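Cytochrome c552 (Thermochromatium tepidum, PDB 5ZE8) carries five covalently attached c-type hemes and probably serves as a low-potential electron carrier in a purple sulfur photosynthetic bacterium. Local coordinates at residues 99-111 / 120-132. Numbering follows the deposited sequence.
Sequences CLYCHAPNAARDQ and AYTEGVNCVACHT. With HEC (heme c), chain D.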
# COMPACT_ATOMS: atom_id res chain seq x y z
N CYS A 99 -7.53 -13.42 3.00
CA CYS A 99 -7.16 -12.44 2.00
C CYS A 99 -8.36 -11.62 1.58
O CYS A 99 -8.26 -10.45 1.24
CB CYS A 99 -6.55 -13.10 0.79
SG CYS A 99 -5.55 -14.59 1.05
N LEU A 100 -9.53 -12.30 1.43
CA LEU A 100 -10.69 -11.67 0.83
C LEU A 100 -11.24 -10.53 1.70
O LEU A 100 -11.92 -9.64 1.20
CB LEU A 100 -11.72 -12.67 0.45
CG LEU A 100 -11.27 -13.79 -0.46
CD1 LEU A 100 -12.38 -14.81 -0.59
CD2 LEU A 100 -10.62 -13.33 -1.72
N TYR A 101 -11.02 -10.58 3.03
CA TYR A 101 -11.51 -9.57 3.91
C TYR A 101 -11.00 -8.19 3.55
O TYR A 101 -11.66 -7.18 3.82
CB TYR A 101 -11.22 -9.90 5.37
CG TYR A 101 -11.76 -11.23 5.91
CD1 TYR A 101 -13.04 -11.61 5.66
CD2 TYR A 101 -10.96 -12.00 6.67
CE1 TYR A 101 -13.49 -12.82 6.14
CE2 TYR A 101 -11.42 -13.18 7.22
CZ TYR A 101 -12.70 -13.56 6.88
OH TYR A 101 -13.23 -14.84 7.40
N CYS A 102 -9.84 -8.15 2.98
CA CYS A 102 -9.12 -6.90 2.56
C CYS A 102 -9.07 -6.72 1.07
O CYS A 102 -9.21 -5.62 0.59
CB CYS A 102 -7.68 -6.78 3.09
SG CYS A 102 -7.66 -6.99 4.94
N HIS A 103 -8.83 -7.82 0.32
CA HIS A 103 -8.62 -7.77 -1.15
C HIS A 103 -9.91 -7.91 -1.95
O HIS A 103 -9.93 -7.52 -3.12
CB HIS A 103 -7.65 -8.83 -1.62
CG HIS A 103 -6.22 -8.62 -1.25
ND1 HIS A 103 -5.32 -8.07 -2.16
CD2 HIS A 103 -5.49 -8.90 -0.09
CE1 HIS A 103 -4.13 -8.01 -1.57
NE2 HIS A 103 -4.19 -8.49 -0.33
N ALA A 104 -10.98 -8.51 -1.39
CA ALA A 104 -12.24 -8.65 -2.12
C ALA A 104 -13.37 -8.51 -1.12
O ALA A 104 -14.15 -9.44 -0.90
CB ALA A 104 -12.28 -9.92 -2.92
N PRO A 105 -13.50 -7.32 -0.51
CA PRO A 105 -14.40 -7.18 0.61
C PRO A 105 -15.81 -7.55 0.37
O PRO A 105 -16.46 -8.14 1.25
CB PRO A 105 -14.21 -5.70 1.05
CG PRO A 105 -13.60 -5.05 -0.14
CD PRO A 105 -12.73 -6.09 -0.75
N ASN A 106 -16.38 -7.24 -0.81
CA ASN A 106 -17.78 -7.61 -0.99
C ASN A 106 -18.00 -9.09 -1.19
O ASN A 106 -19.09 -9.57 -0.83
CB ASN A 106 -18.34 -6.85 -2.16
CG ASN A 106 -18.20 -5.31 -2.00
OD1 ASN A 106 -18.48 -4.72 -0.92
ND2 ASN A 106 -17.88 -4.66 -3.13
N ALA A 107 -16.99 -9.77 -1.66
CA ALA A 107 -17.05 -11.27 -1.75
C ALA A 107 -17.01 -11.84 -0.34
O ALA A 107 -17.81 -12.67 -0.03
CB ALA A 107 -15.92 -11.81 -2.60
N ALA A 108 -16.11 -11.32 0.52
CA ALA A 108 -16.07 -11.82 1.88
C ALA A 108 -17.40 -11.49 2.57
O ALA A 108 -17.93 -12.31 3.31
CB ALA A 108 -14.95 -11.17 2.56
N ARG A 109 -18.01 -10.34 2.27
CA ARG A 109 -19.29 -9.98 2.92
C ARG A 109 -20.43 -10.94 2.54
O ARG A 109 -21.31 -11.18 3.39
CB ARG A 109 -19.69 -8.56 2.55
CG ARG A 109 -20.88 -8.03 3.30
CD ARG A 109 -20.90 -6.58 3.07
NE ARG A 109 -22.03 -5.93 3.72
CZ ARG A 109 -22.15 -4.63 3.76
NH1 ARG A 109 -21.23 -3.84 3.19
NH2 ARG A 109 -23.26 -4.14 4.40
N ASP A 110 -20.33 -11.54 1.37
CA ASP A 110 -21.30 -12.51 0.88
C ASP A 110 -20.85 -13.96 1.10
O ASP A 110 -21.52 -14.92 0.63
CB ASP A 110 -21.54 -12.25 -0.63
CG ASP A 110 -22.43 -11.10 -0.87
OD1 ASP A 110 -23.03 -10.57 0.12
OD2 ASP A 110 -22.45 -10.61 -2.05
N GLN A 111 -19.76 -14.18 1.87
CA GLN A 111 -19.23 -15.56 2.12
C GLN A 111 -19.01 -16.34 0.83
O GLN A 111 -19.39 -17.55 0.75
CB GLN A 111 -20.11 -16.37 3.12
CG GLN A 111 -19.39 -17.49 3.90
CD GLN A 111 -18.42 -17.05 4.97
OE1 GLN A 111 -17.55 -17.87 5.37
NE2 GLN A 111 -18.55 -15.86 5.48
N ALA A 120 -19.48 -6.85 -7.98
CA ALA A 120 -19.17 -6.47 -6.61
C ALA A 120 -17.88 -7.13 -6.17
O ALA A 120 -17.17 -6.63 -5.26
CB ALA A 120 -20.26 -6.89 -5.66
N TYR A 121 -17.55 -8.31 -6.69
CA TYR A 121 -16.38 -9.05 -6.32
C TYR A 121 -15.20 -8.71 -7.24
O TYR A 121 -14.06 -8.54 -6.80
CB TYR A 121 -16.71 -10.59 -6.40
CG TYR A 121 -18.03 -10.98 -5.77
CD1 TYR A 121 -18.59 -10.29 -4.70
CD2 TYR A 121 -18.72 -12.08 -6.27
CE1 TYR A 121 -19.80 -10.67 -4.11
CE2 TYR A 121 -19.92 -12.45 -5.69
CZ TYR A 121 -20.46 -11.78 -4.66
OH TYR A 121 -21.64 -12.11 -4.06
N THR A 122 -15.45 -8.56 -8.56
CA THR A 122 -14.36 -8.29 -9.46
C THR A 122 -13.74 -6.89 -9.26
O THR A 122 -12.56 -6.73 -9.54
CB THR A 122 -14.68 -8.44 -10.97
OG1 THR A 122 -15.68 -7.54 -11.34
CG2 THR A 122 -15.23 -9.86 -11.19
N GLU A 123 -14.54 -5.99 -8.73
CA GLU A 123 -14.10 -4.63 -8.50
C GLU A 123 -13.30 -4.46 -7.22
O GLU A 123 -12.86 -3.31 -6.96
CB GLU A 123 -15.30 -3.68 -8.48
CG GLU A 123 -16.04 -3.63 -9.83
CD GLU A 123 -17.30 -2.81 -9.80
OE1 GLU A 123 -17.65 -2.18 -8.79
OE2 GLU A 123 -18.03 -2.75 -10.85
N GLY A 124 -13.08 -5.53 -6.44
CA GLY A 124 -12.09 -5.38 -5.36
C GLY A 124 -12.57 -4.37 -4.28
O GLY A 124 -13.74 -4.45 -3.84
N VAL A 125 -11.64 -3.50 -3.90
CA VAL A 125 -11.99 -2.48 -2.91
C VAL A 125 -12.64 -1.33 -3.68
O VAL A 125 -11.97 -0.41 -4.13
CB VAL A 125 -10.71 -2.07 -2.15
CG1 VAL A 125 -11.04 -1.05 -1.08
CG2 VAL A 125 -10.09 -3.23 -1.42
N ASN A 126 -13.96 -1.41 -3.78
CA ASN A 126 -14.73 -0.55 -4.66
C ASN A 126 -15.50 0.51 -3.91
O ASN A 126 -15.36 0.63 -2.69
CB ASN A 126 -15.56 -1.39 -5.59
CG ASN A 126 -16.76 -1.99 -4.98
OD1 ASN A 126 -16.97 -1.90 -3.77
ND2 ASN A 126 -17.63 -2.63 -5.85
N CYS A 127 -16.29 1.34 -4.64
CA CYS A 127 -16.96 2.47 -3.98
C CYS A 127 -17.74 2.04 -2.80
O CYS A 127 -17.59 2.60 -1.72
CB CYS A 127 -17.87 3.28 -4.93
SG CYS A 127 -17.28 3.50 -6.64
N VAL A 128 -18.62 1.05 -2.97
CA VAL A 128 -19.48 0.67 -1.88
C VAL A 128 -18.75 -0.12 -0.77
O VAL A 128 -19.19 -0.07 0.39
CB VAL A 128 -20.76 -0.08 -2.35
CG1 VAL A 128 -21.55 0.82 -3.28
CG2 VAL A 128 -20.37 -1.37 -2.98
N ALA A 129 -17.64 -0.78 -1.10
CA ALA A 129 -16.86 -1.44 -0.04
C ALA A 129 -16.36 -0.44 0.94
O ALA A 129 -16.53 -0.62 2.12
CB ALA A 129 -15.73 -2.26 -0.60
N CYS A 130 -15.77 0.63 0.46
CA CYS A 130 -15.30 1.62 1.41
C CYS A 130 -16.46 2.43 1.99
O CYS A 130 -16.43 2.77 3.19
CB CYS A 130 -14.37 2.59 0.73
SG CYS A 130 -12.70 1.95 0.65
N HIS A 131 -17.44 2.78 1.15
CA HIS A 131 -18.48 3.68 1.60
C HIS A 131 -19.63 3.04 2.38
O HIS A 131 -20.58 3.71 2.71
CB HIS A 131 -19.02 4.61 0.45
CG HIS A 131 -18.04 5.67 0.07
ND1 HIS A 131 -17.92 6.86 0.80
CD2 HIS A 131 -17.08 5.72 -0.92
CE1 HIS A 131 -16.92 7.55 0.25
NE2 HIS A 131 -16.42 6.91 -0.78
N THR A 132 -19.48 1.76 2.72
CA THR A 132 -20.45 1.11 3.66
C THR A 132 -19.79 0.79 5.02
O THR A 132 -20.43 0.16 5.87
CB THR A 132 -21.22 -0.07 3.03
OG1 THR A 132 -20.35 -1.04 2.54
CG2 THR A 132 -22.16 0.43 1.93
FE HEC D . -14.84 7.68 -1.85
CHA HEC D . -14.87 10.75 -0.20
CHB HEC D . -17.24 8.77 -3.95
CHC HEC D . -14.33 4.87 -3.86
CHD HEC D . -12.94 6.34 0.60
NA HEC D . -15.83 9.39 -2.05
C1A HEC D . -15.70 10.54 -1.31
C2A HEC D . -16.51 11.57 -1.89
C3A HEC D . -17.21 11.00 -2.95
C4A HEC D . -16.76 9.67 -3.03
CMA HEC D . -18.21 11.63 -3.92
CAA HEC D . -16.50 13.04 -1.41
CBA HEC D . -15.39 13.73 -2.22
CGA HEC D . -15.29 15.20 -1.86
O1A HEC D . -16.34 15.89 -1.73
O2A HEC D . -14.18 15.75 -1.88
NB HEC D . -15.63 6.94 -3.57
C1B HEC D . -16.62 7.54 -4.21
C2B HEC D . -16.94 6.75 -5.38
C3B HEC D . -16.11 5.68 -5.41
C4B HEC D . -15.30 5.78 -4.22
CMB HEC D . -17.95 7.14 -6.44
CAB HEC D . -15.85 4.65 -6.42
CBB HEC D . -15.57 5.07 -7.72
NC HEC D . -13.84 5.97 -1.66
C1C HEC D . -13.68 4.94 -2.59
C2C HEC D . -12.85 3.92 -2.08
C3C HEC D . -12.50 4.26 -0.77
C4C HEC D . -13.10 5.57 -0.55
CMC HEC D . -12.57 2.63 -2.81
CAC HEC D . -11.64 3.50 0.18
CBC HEC D . -10.34 3.03 -0.24
ND HEC D . -14.08 8.39 -0.19
C1D HEC D . -13.33 7.67 0.72
C2D HEC D . -12.91 8.51 1.88
C3D HEC D . -13.45 9.73 1.63
C4D HEC D . -14.18 9.67 0.34
CMD HEC D . -12.20 8.05 3.11
CAD HEC D . -13.33 10.93 2.53
CBD HEC D . -12.02 11.68 2.27
CGD HEC D . -11.73 12.62 3.43
O1D HEC D . -10.71 12.49 4.12
O2D HEC D . -12.46 13.58 3.60
O HOH W 1 -15.05 -6.78 -3.32
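Asp-110 OD2 lies at the edge of the Tyr-121 ring, in its plane, with the carboxylate turned 82° from the ring, while CA of Ala-107 and O of Asn-106 approach obliquely. OH of Tyr-121 donates to the anti lone pair of Asp-110 OD2 over 2.6 Å, and Arg-39 forms a salt bridge to the same oxygen. The setting is a pair of CxxCH heme-binding motifs in a multiheme cytochrome c: helix 105-109, which follows the first, packs against helix 127-131, which carries the second. There Cys-127 SG and Cys-130 SG are bonded covalently to heme CAB and CAC, and His-131 NE2 binds the iron together with His-270. Asn-106 is a knob among Ala-120, Tyr-121, Val-128 and Ala-129. Both bonds of its ND2 lie close to the amide plane: one runs to a lone pair of Ala-120 O at 3.0 Å, the other reaches Asn-126 OD1 from above the carbonyl plane. That oxygen also caps helix 127-131 by accepting from Ala-129 N. Beside it, Pro-105 CG packs on Ala-129 CB (3.5 Å). With CG anti to the backbone nitrogen (chi1 -173°) and the chain extended to NE, Arg-109 places NH1 3.0 Å from Thr-132 OG1, which itself donates to Val-128 O.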